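Side-chain contacts in putative phthiocerol dimycocerosate transporter LppX (Mycobacterium tuberculosis, PDB 2BYO), which probably carries phthiocerol dimycocerosates, lipids of the mycobacterial cell wall, from the cell membrane to the outer membrane: residues T170-Q175 against L181-I186; V45-K50 against G56-D61; S154-L159 against S165-T170. All coordinates share one frame; numbering follows the deposited sequence.

All three contacts reach one antiparallel sheet that curls into a U-shaped half-barrel around a lipid-filled cavity. Along the chain interaction 2 comes first, then interaction 3, then interaction 1. Interactions 1 and 2 are beta hairpins about 17 Å apart between centres, with strand 191-198 lying between them in the sheet. Interaction 3 sets helix 153-159 against the start of strand 167-174, the strand that interaction 1 pairs with 181-187; the two share T170, their centres are about 15 Å apart, and I186 packs on V156 and L159. An alpha-linolenic acid touches both, so helix and hairpin line one stretch of the cavity; interaction 2 brings D61 to zinc and V45 near an alpha-linolenic acid.

Interaction 1 (T170-Q175 against L181-I186); sequences TVWIAQ and LVRASI. With LNL (alpha-linolenic acid), chain K; HXA (docosa-4,7,10,13,16,19-hexaenoic acid), chain I.
W172 lies over the aliphatic part of R183, and this pair is the tight centre of the contact. R183 CG comes within 3.4 Å of W172 CE3, and R183 CD stands over the six-membered ring, 4.1 Å from its centroid, as a CH-pi contact. On the opposite face of the indole sits the methyl CG2 of T170, so the ring is clamped between two aliphatic groups. The arginine chain bends about its CG-CD bond (chi3 -72°); the guanidinium stands 79° from the indole plane, and its NE bonds to T196. The indole NE1 is held by E137.

The backbone is equally close here. T170 and S185 form a hydrogen-bonded pair, and W172 N donates to R183 O at 2.8 Å. Then the register slips: V182 and R183 both face W172, a classic beta bulge, and W172 O receives two weak bonds, from V182 N at 2.9 Å and from R183 N.

At the T170-S185 end the side chains let go. T170 CB and S185 OG stay 4.0 Å apart, and a water joins the hydroxyls instead, hydrogen-bonded to T170 OG1 and to S185 OG, which also rests against the edge of the indole.

The other face of the hairpin is apolar. V171 CB meets L181 CD1 at 3.7 Å, with A184 beside them. Helix 22-36 covers I173 and L181, and lipid covers the rest: V171 CG1 is 3.8 Å from C20 of the docosahexaenoic acid, L181 CD2 packs on the same chain, and the backbone of A184 and S185 touches the tail of an alpha-linolenic acid. One face polar and aromatic, the other greasy and lipid-bearing: this is a bulged antiparallel hairpin in the wall of the LppX half-barrel, lining its hydrophobic cavity.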
loop_
_atom_site.group_PDB
_atom_site.type_symbol
_atom_site.label_atom_id
_atom_site.label_comp_id
_atom_site.label_asym_id
_atom_site.label_seq_id
_atom_site.Cartn_x
_atom_site.Cartn_y
_atom_site.Cartn_z
ATOM N N THR A 170 8.165 0.769 7.652
ATOM C CA THR A 170 8.042 -0.457 8.429
ATOM C C THR A 170 7.206 -1.471 7.658
ATOM O O THR A 170 6.265 -1.092 6.960
ATOM C CB THR A 170 7.353 -0.203 9.778
ATOM O OG1 THR A 170 7.987 0.896 10.447
ATOM C CG2 THR A 170 7.427 -1.479 10.682
ATOM N N VAL A 171 7.573 -2.747 7.757
ATOM C CA VAL A 171 6.745 -3.826 7.221
ATOM C C VAL A 171 6.520 -4.864 8.310
ATOM O O VAL A 171 7.386 -5.066 9.169
ATOM C CB VAL A 171 7.369 -4.521 5.974
ATOM C CG1 VAL A 171 7.528 -3.523 4.822
ATOM C CG2 VAL A 171 8.701 -5.192 6.299
ATOM N N TRP A 172 5.358 -5.508 8.259
ATOM C CA TRP A 172 5.001 -6.578 9.176
ATOM C C TRP A 172 4.671 -7.813 8.358
ATOM O O TRP A 172 3.716 -7.807 7.565
ATOM C CB TRP A 172 3.789 -6.174 9.999
ATOM C CG TRP A 172 4.041 -5.129 11.056
ATOM C CD1 TRP A 172 4.302 -5.358 12.374
ATOM C CD2 TRP A 172 4.007 -3.700 10.897
ATOM N NE1 TRP A 172 4.449 -4.170 13.044
ATOM C CE2 TRP A 172 4.279 -3.135 12.165
ATOM C CE3 TRP A 172 3.793 -2.841 9.808
ATOM C CZ2 TRP A 172 4.323 -1.751 12.377
ATOM C CZ3 TRP A 172 3.841 -1.469 10.020
ATOM C CH2 TRP A 172 4.113 -0.939 11.294
ATOM N N ILE A 173 5.460 -8.866 8.555
ATOM C CA ILE A 173 5.436 -10.038 7.696
ATOM C C ILE A 173 4.991 -11.237 8.499
ATOM O O ILE A 173 5.614 -11.579 9.501
ATOM C CB ILE A 173 6.831 -10.317 7.073
ATOM C CG1 ILE A 173 7.267 -9.127 6.207
ATOM C CG2 ILE A 173 6.811 -11.598 6.228
ATOM C CD1 ILE A 173 8.737 -9.115 5.903
ATOM N N ALA A 174 3.921 -11.885 8.037
ATOM C CA ALA A 174 3.327 -13.016 8.748
ATOM C C ALA A 174 4.375 -14.084 9.026
ATOM O O ALA A 174 5.263 -14.333 8.193
ATOM C CB ALA A 174 2.182 -13.607 7.941
ATOM N N GLN A 175 4.267 -14.710 10.198
ATOM C CA GLN A 175 5.154 -15.815 10.581
ATOM C C GLN A 175 4.485 -17.178 10.420
ATOM O O GLN A 175 4.996 -18.172 10.901
ATOM C CB GLN A 175 5.612 -15.634 12.025
ATOM C CG GLN A 175 6.409 -14.358 12.254
ATOM C CD GLN A 175 6.596 -14.043 13.722
ATOM O OE1 GLN A 175 5.947 -14.640 14.586
ATOM N NE2 GLN A 175 7.481 -13.089 14.016
ATOM N N LEU A 181 2.340 -9.938 3.528
ATOM C CA LEU A 181 2.666 -8.586 3.946
ATOM C C LEU A 181 1.432 -8.029 4.655
ATOM O O LEU A 181 0.577 -7.387 4.027
ATOM C CB LEU A 181 3.062 -7.732 2.734
ATOM C CG LEU A 181 3.546 -6.309 3.055
ATOM C CD1 LEU A 181 4.769 -6.303 3.986
ATOM C CD2 LEU A 181 3.886 -5.574 1.753
ATOM N N VAL A 182 1.322 -8.308 5.952
ATOM C CA VAL A 182 0.110 -7.961 6.711
ATOM C C VAL A 182 -0.050 -6.436 6.767
ATOM O O VAL A 182 -1.147 -5.897 6.581
ATOM C CB VAL A 182 0.139 -8.566 8.138
ATOM C CG1 VAL A 182 -1.113 -8.174 8.926
ATOM C CG2 VAL A 182 0.263 -10.074 8.071
ATOM N N ARG A 183 1.064 -5.746 6.981
ATOM C CA ARG A 183 1.053 -4.305 7.035
ATOM C C ARG A 183 2.366 -3.701 6.527
ATOM O O ARG A 183 3.450 -4.304 6.629
ATOM C CB ARG A 183 0.748 -3.856 8.474
ATOM C CG ARG A 183 0.632 -2.347 8.710
ATOM C CD ARG A 183 0.088 -2.058 10.110
ATOM N NE ARG A 183 -1.333 -2.393 10.203
ATOM C CZ ARG A 183 -2.036 -2.402 11.330
ATOM N NH1 ARG A 183 -1.460 -2.125 12.492
ATOM N NH2 ARG A 183 -3.330 -2.705 11.296
ATOM N N ALA A 184 2.236 -2.503 5.963
ATOM C CA ALA A 184 3.367 -1.694 5.549
ATOM C C ALA A 184 3.023 -0.244 5.814
ATOM O O ALA A 184 1.900 0.188 5.570
ATOM C CB ALA A 184 3.652 -1.915 4.081
ATOM N N SER A 185 3.979 0.513 6.323
ATOM C CA SER A 185 3.737 1.913 6.573
ATOM C C SER A 185 4.991 2.758 6.345
ATOM O O SER A 185 6.116 2.261 6.402
ATOM C CB SER A 185 3.165 2.125 7.982
ATOM O OG SER A 185 4.163 2.047 8.968
ATOM N N ILE A 186 4.759 4.032 6.056
ATOM C CA ILE A 186 5.819 4.977 5.798
ATOM C C ILE A 186 5.482 6.266 6.537
ATOM O O ILE A 186 4.327 6.702 6.568
ATOM C CB ILE A 186 6.041 5.201 4.278
ATOM C CG1 ILE A 186 7.259 6.097 4.034
ATOM C CG2 ILE A 186 4.797 5.770 3.599
ATOM C CD1 ILE A 186 7.697 6.135 2.586
HETATM O O1 LNL K . -3.604 2.125 -7.726
HETATM C C1 LNL K . -4.685 1.779 -7.190
HETATM O O2 LNL K . -5.349 2.564 -6.473
HETATM C C2 LNL K . -5.219 0.379 -7.438
HETATM C C3 LNL K . -4.865 -0.578 -6.305
HETATM C C4 LNL K . -5.802 -0.437 -5.099
HETATM C C5 LNL K . -5.171 0.177 -3.840
HETATM C C6 LNL K . -3.788 -0.387 -3.468
HETATM C C7 LNL K . -2.993 0.614 -2.626
HETATM C C8 LNL K . -2.149 1.579 -3.467
HETATM C C9 LNL K . -0.849 1.977 -2.762
HETATM C C10 LNL K . -0.831 3.423 -2.268
HETATM C C11 LNL K . -1.175 3.462 -0.792
HETATM C C12 LNL K . -0.316 3.130 0.182
HETATM C C13 LNL K . 1.115 2.688 -0.065
HETATM C C14 LNL K . 1.658 1.880 1.114
HETATM C C15 LNL K . 2.374 2.723 2.171
HETATM C C16 LNL K . 3.570 1.980 2.768
HETATM C C17 LNL K . 4.768 1.950 1.816
HETATM C C18 LNL K . 6.011 1.347 2.443
HETATM C C1 HXA I . 2.463 -6.676 -8.827
HETATM O O1 HXA I . 2.657 -6.848 -10.055
HETATM O O2 HXA I . 3.234 -6.009 -8.102
HETATM C C2 HXA I . 1.242 -7.322 -8.203
HETATM C C3 HXA I . 0.531 -6.372 -7.235
HETATM C C4 HXA I . -0.980 -6.631 -7.199
HETATM C C5 HXA I . -1.470 -7.202 -5.865
HETATM C C6 HXA I . -2.290 -6.193 -5.054
HETATM C C7 HXA I . -1.610 -5.810 -3.746
HETATM C C8 HXA I . -1.971 -4.389 -3.332
HETATM C C9 HXA I . -1.305 -4.020 -2.005
HETATM C C10 HXA I . -0.151 -3.027 -2.161
HETATM C C11 HXA I . 1.221 -3.701 -2.258
HETATM C C12 HXA I . 2.044 -3.564 -0.975
HETATM C C13 HXA I . 2.861 -2.267 -0.928
HETATM C C14 HXA I . 4.357 -2.482 -1.188
HETATM C C15 HXA I . 5.214 -2.058 0.007
HETATM C C16 HXA I . 6.698 -2.158 -0.333
HETATM C C17 HXA I . 7.573 -2.231 0.914
HETATM C C18 HXA I . 8.968 -1.665 0.627
HETATM C C19 HXA I . 10.035 -2.202 1.579
HETATM C C20 HXA I . 10.072 -1.411 2.883
HETATM C C21 HXA I . 11.175 -1.915 3.813
HETATM C C22 HXA I . 10.939 -1.572 5.273
HETATM O O HOH W 1 6.781 3.618 9.432
#

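Interaction 2 (V45-K50 against G56-D61); sequences VRTTGK and GITSAD. With ZN (zinc ion), chain C.
V45 and A60 form a hydrogen-bonded antiparallel pair, V45 N to A60 O at 2.7 Å and A60 N to V45 O at 2.9 Å, on short strand segments whose directions differ by 151°. Toward the turn the regular pairing gives way: T47 OG1 donates to T58 O at 2.7 Å, in the carbonyl plane and on a lone pair, and a water accepts from T47 N while donating to T58 O.

R46 does most of the side-chain work. Its chain bends at chi2 (-70°) and swings the guanidinium back along the strand, where NH1 and NH2 together grip one oxygen of D61. NH2 lies 2.8 Å from D61 OD1 on its syn lone pair; NH1 comes from above the carboxylate plane. NH1 also bonds V45 O, reaching it from the opposite face to A60 N. With OD1 held in this salt bridge, D61 OD2 binds a zinc ion at 2.1 Å, and H42 and two waters complete the ligands found there.

This hairpin of strands 40-49 and 57-65 lies between its sheet neighbours: R46 pairs through its backbone with Q194 of strand 191-198, and T58 with T76 of strand 70-77.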
loop_
_atom_site.group_PDB
_atom_site.type_symbol
_atom_site.label_atom_id
_atom_site.label_comp_id
_atom_site.label_asym_id
_atom_site.label_seq_id
_atom_site.Cartn_x
_atom_site.Cartn_y
_atom_site.Cartn_z
ATOM N N VAL A 45 -6.343 1.209 3.764
ATOM C CA VAL A 45 -5.404 2.318 3.829
ATOM C C VAL A 45 -5.854 3.298 4.909
ATOM O O VAL A 45 -7.007 3.711 4.940
ATOM C CB VAL A 45 -5.295 3.046 2.475
ATOM C CG1 VAL A 45 -4.322 4.219 2.575
ATOM C CG2 VAL A 45 -4.856 2.072 1.369
ATOM N N ARG A 46 -4.942 3.652 5.800
ATOM C CA ARG A 46 -5.190 4.671 6.803
ATOM C C ARG A 46 -4.038 5.663 6.736
ATOM O O ARG A 46 -2.930 5.309 6.313
ATOM C CB ARG A 46 -5.256 4.052 8.212
ATOM C CG ARG A 46 -6.366 2.999 8.397
ATOM C CD ARG A 46 -7.770 3.610 8.400
ATOM N NE ARG A 46 -8.797 2.572 8.561
ATOM C CZ ARG A 46 -9.355 1.857 7.577
ATOM N NH1 ARG A 46 -9.031 2.048 6.303
ATOM N NH2 ARG A 46 -10.262 0.936 7.872
ATOM N N THR A 47 -4.304 6.898 7.152
ATOM C CA THR A 47 -3.280 7.923 7.215
ATOM C C THR A 47 -3.396 8.685 8.528
ATOM O O THR A 47 -4.460 8.707 9.144
ATOM C CB THR A 47 -3.395 8.948 6.039
ATOM O OG1 THR A 47 -4.676 9.583 6.056
ATOM C CG2 THR A 47 -3.200 8.273 4.697
ATOM N N THR A 48 -2.284 9.293 8.940
ATOM C CA THR A 48 -2.264 10.286 10.005
ATOM C C THR A 48 -1.644 11.567 9.447
ATOM O O THR A 48 -0.909 11.536 8.450
ATOM C CB THR A 48 -1.418 9.849 11.221
ATOM O OG1 THR A 48 -0.040 9.809 10.851
ATOM C CG2 THR A 48 -1.830 8.469 11.727
ATOM N N GLY A 49 -1.931 12.687 10.112
ATOM C CA GLY A 49 -1.387 13.971 9.718
ATOM C C GLY A 49 -1.968 14.402 8.394
ATOM O O GLY A 49 -3.157 14.235 8.152
ATOM N N LYS A 50 -1.121 14.947 7.530
ATOM C CA LYS A 50 -1.567 15.459 6.247
ATOM C C LYS A 50 -0.846 14.747 5.115
ATOM O O LYS A 50 0.381 14.823 4.990
ATOM C CB LYS A 50 -1.362 16.970 6.190
ATOM C CG LYS A 50 -2.346 17.694 7.091
ATOM C CD LYS A 50 -2.209 19.196 7.023
ATOM C CE LYS A 50 -3.415 19.877 7.677
ATOM N NZ LYS A 50 -4.710 19.462 7.028
ATOM N N GLY A 56 -6.159 13.016 -2.854
ATOM C CA GLY A 56 -7.165 13.536 -1.918
ATOM C C GLY A 56 -7.845 12.483 -1.049
ATOM O O GLY A 56 -8.701 12.815 -0.217
ATOM N N ILE A 57 -7.484 11.217 -1.251
ATOM C CA ILE A 57 -7.965 10.129 -0.414
ATOM C C ILE A 57 -7.081 10.017 0.834
ATOM O O ILE A 57 -5.856 10.095 0.731
ATOM C CB ILE A 57 -7.956 8.791 -1.176
ATOM C CG1 ILE A 57 -8.931 8.856 -2.352
ATOM C CG2 ILE A 57 -8.307 7.619 -0.225
ATOM C CD1 ILE A 57 -8.922 7.621 -3.211
ATOM N N THR A 58 -7.713 9.863 2.000
ATOM C CA THR A 58 -7.012 9.765 3.290
ATOM C C THR A 58 -7.349 8.478 4.062
ATOM O O THR A 58 -6.716 8.172 5.082
ATOM C CB THR A 58 -7.327 10.984 4.193
ATOM O OG1 THR A 58 -8.741 11.092 4.383
ATOM C CG2 THR A 58 -6.819 12.272 3.568
ATOM N N SER A 59 -8.328 7.725 3.569
ATOM C CA SER A 59 -8.645 6.403 4.093
ATOM C C SER A 59 -9.300 5.578 2.989
ATOM O O SER A 59 -9.980 6.134 2.127
ATOM C CB SER A 59 -9.590 6.522 5.298
ATOM O OG SER A 59 -9.841 5.261 5.890
ATOM N N ALA A 60 -9.079 4.263 2.985
ATOM C CA ALA A 60 -9.822 3.383 2.077
ATOM C C ALA A 60 -9.865 1.957 2.586
ATOM O O ALA A 60 -8.954 1.509 3.273
ATOM C CB ALA A 60 -9.221 3.417 0.668
ATOM N N ASP A 61 -10.953 1.269 2.248
ATOM C CA ASP A 61 -11.069 -0.171 2.376
ATOM C C ASP A 61 -11.544 -0.670 1.033
ATOM O O ASP A 61 -12.651 -0.322 0.591
ATOM C CB ASP A 61 -12.051 -0.568 3.468
ATOM C CG ASP A 61 -11.460 -0.403 4.844
ATOM O OD1 ASP A 61 -11.415 0.742 5.323
ATOM O OD2 ASP A 61 -11.021 -1.412 5.428
HETATM ZN ZN ZN C . -11.707 -3.329 5.180
HETATM O O HOH W 2 -7.032 7.314 7.825
HETATM O O HOH W 3 -10.931 -4.479 6.970
HETATM O O HOH W 4 -14.131 -3.235 5.229
#

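Interaction 3 (S154-L159 against S165-T170); sequences SSVKML and SARPAT. With LNL (alpha-linolenic acid), chain K.
V156 and R167 meet through aliphatic carbons alone, the helix side chain crossing the first part of the arginine. Starting at R167 CB, the nearest atom across the contact is V156 CG2, 3.9 Å away. The next carbon, R167 CG, falls against both branches of the valine, 3.8 Å from V156 CG1 and slightly farther from CG2. Here CG lies anti to the carbonyl carbon of R167 (chi1 -60°), and bends at chi2 and chi3 then carry the chain off the helix. CD therefore leads away from V156, NE donates to the backbone oxygen of D187 on the adjoining strand 181-187, and the guanidinium has S165 OG at its edge, in its plane. The valine thus packs against hydrocarbon, while the charged tip is tied to the neighbouring strand.

In the fold, this is where helix 153-159 leans on the lipid-bearing face of the curved sheet, and where the chain, after a short loop, enters strand 167-174. The footing is small, about 100 Å² buried in all, and it is widened from the side: I186 CD1, on the next strand, reaches V156 CG2 at 4.0 Å, and L188 and A163 also touch the valine.

One turn farther along, L159 addresses the cavity. Its CD1 lies 3.6 Å from C13 of an alpha-linolenic acid and its CD2 lies 3.7 Å from C17, so the bent end of the tail curves round the leucine, one methyl against each arm. M158 touches a second molecule of the same lipid, whose pocket it shares with L69, I106, L109, S110 and R113.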
loop_
_atom_site.group_PDB
_atom_site.type_symbol
_atom_site.label_atom_id
_atom_site.label_comp_id
_atom_site.label_asym_id
_atom_site.label_seq_id
_atom_site.Cartn_x
_atom_site.Cartn_y
_atom_site.Cartn_z
ATOM N N SER A 154 14.079 8.796 -3.803
ATOM C CA SER A 154 13.655 8.425 -5.151
ATOM C C SER A 154 12.494 7.441 -5.122
ATOM O O SER A 154 11.577 7.534 -5.935
ATOM C CB SER A 154 14.831 7.845 -5.950
ATOM O OG SER A 154 15.308 6.646 -5.367
ATOM N N SER A 155 12.526 6.505 -4.177
ATOM C CA SER A 155 11.410 5.590 -3.987
ATOM C C SER A 155 10.252 6.244 -3.246
ATOM O O SER A 155 9.094 5.930 -3.516
ATOM C CB SER A 155 11.852 4.329 -3.254
ATOM O OG SER A 155 12.628 3.525 -4.118
ATOM N N VAL A 156 10.556 7.141 -2.313
ATOM C CA VAL A 156 9.505 7.815 -1.556
ATOM C C VAL A 156 8.661 8.675 -2.508
ATOM O O VAL A 156 7.439 8.712 -2.379
ATOM C CB VAL A 156 10.072 8.641 -0.371
ATOM C CG1 VAL A 156 8.958 9.352 0.382
ATOM C CG2 VAL A 156 10.834 7.740 0.603
ATOM N N LYS A 157 9.309 9.320 -3.481
ATOM C CA LYS A 157 8.619 10.140 -4.490
ATOM C C LYS A 157 7.581 9.386 -5.316
ATOM O O LYS A 157 6.629 9.987 -5.813
ATOM C CB LYS A 157 9.623 10.793 -5.446
ATOM C CG LYS A 157 10.399 11.928 -4.839
ATOM C CD LYS A 157 11.398 12.483 -5.837
ATOM C CE LYS A 157 12.459 13.312 -5.156
ATOM N NZ LYS A 157 13.503 13.731 -6.126
ATOM N N MET A 158 7.765 8.079 -5.477
ATOM C CA MET A 158 6.770 7.255 -6.162
ATOM C C MET A 158 5.435 7.277 -5.422
ATOM O O MET A 158 4.371 7.223 -6.042
ATOM C CB MET A 158 7.273 5.819 -6.318
ATOM C CG MET A 158 8.421 5.687 -7.322
ATOM S SD MET A 158 9.142 4.034 -7.391
ATOM C CE MET A 158 7.676 2.995 -7.414
ATOM N N LEU A 159 5.515 7.387 -4.100
ATOM C CA LEU A 159 4.354 7.448 -3.214
ATOM C C LEU A 159 3.933 8.891 -2.911
ATOM O O LEU A 159 2.744 9.185 -2.771
ATOM C CB LEU A 159 4.714 6.752 -1.904
ATOM C CG LEU A 159 3.679 5.895 -1.188
ATOM C CD1 LEU A 159 2.790 5.133 -2.166
ATOM C CD2 LEU A 159 4.430 4.950 -0.269
ATOM N N SER A 165 13.569 13.807 1.039
ATOM C CA SER A 165 14.562 13.039 1.789
ATOM C C SER A 165 14.161 11.590 1.938
ATOM O O SER A 165 13.014 11.204 1.643
ATOM C CB SER A 165 14.814 13.660 3.175
ATOM O OG SER A 165 13.674 13.557 4.019
ATOM N N ALA A 166 15.122 10.788 2.384
ATOM C CA ALA A 166 14.869 9.393 2.722
ATOM C C ALA A 166 13.942 9.343 3.932
ATOM O O ALA A 166 14.075 10.151 4.852
ATOM C CB ALA A 166 16.178 8.668 3.016
ATOM N N ARG A 167 13.000 8.405 3.931
ATOM C CA ARG A 167 11.998 8.330 4.992
ATOM C C ARG A 167 11.974 6.957 5.664
ATOM O O ARG A 167 12.281 5.954 5.019
ATOM C CB ARG A 167 10.614 8.661 4.431
ATOM C CG ARG A 167 10.486 10.064 3.810
ATOM C CD ARG A 167 10.874 11.193 4.757
ATOM N NE ARG A 167 10.199 11.086 6.048
ATOM C CZ ARG A 167 10.528 11.783 7.140
ATOM N NH1 ARG A 167 11.525 12.662 7.115
ATOM N NH2 ARG A 167 9.848 11.599 8.272
ATOM N N PRO A 168 11.625 6.917 6.968
ATOM C CA PRO A 168 11.478 5.642 7.654
ATOM C C PRO A 168 10.224 4.904 7.193
ATOM O O PRO A 168 9.197 5.524 6.912
ATOM C CB PRO A 168 11.364 6.014 9.138
ATOM C CG PRO A 168 11.207 7.473 9.211
ATOM C CD PRO A 168 11.384 8.071 7.854
ATOM N N ALA A 169 10.341 3.591 7.101
ATOM C CA ALA A 169 9.239 2.734 6.744
ATOM C C ALA A 169 9.281 1.491 7.628
ATOM O O ALA A 169 10.303 1.212 8.285
ATOM C CB ALA A 169 9.324 2.356 5.275
ATOM N N THR A 170 8.165 0.769 7.652
ATOM C CA THR A 170 8.042 -0.457 8.429
ATOM C C THR A 170 7.206 -1.471 7.658
ATOM O O THR A 170 6.265 -1.092 6.960
ATOM C CB THR A 170 7.353 -0.203 9.778
ATOM O OG1 THR A 170 7.987 0.896 10.447
ATOM C CG2 THR A 170 7.427 -1.479 10.682
HETATM O O1 LNL K . -3.604 2.125 -7.726
HETATM C C1 LNL K . -4.685 1.779 -7.190
HETATM O O2 LNL K . -5.349 2.564 -6.473
HETATM C C2 LNL K . -5.219 0.379 -7.438
HETATM C C3 LNL K . -4.865 -0.578 -6.305
HETATM C C4 LNL K . -5.802 -0.437 -5.099
HETATM C C5 LNL K . -5.171 0.177 -3.840
HETATM C C6 LNL K . -3.788 -0.387 -3.468
HETATM C C7 LNL K . -2.993 0.614 -2.626
HETATM C C8 LNL K . -2.149 1.579 -3.467
HETATM C C9 LNL K . -0.849 1.977 -2.762
HETATM C C10 LNL K . -0.831 3.423 -2.268
HETATM C C11 LNL K . -1.175 3.462 -0.792
HETATM C C12 LNL K . -0.316 3.130 0.182
HETATM C C13 LNL K . 1.115 2.688 -0.065
HETATM C C14 LNL K . 1.658 1.880 1.114
HETATM C C15 LNL K . 2.374 2.723 2.171
HETATM C C16 LNL K . 3.570 1.980 2.768
HETATM C C17 LNL K . 4.768 1.950 1.816
HETATM C C18 LNL K . 6.011 1.347 2.443
#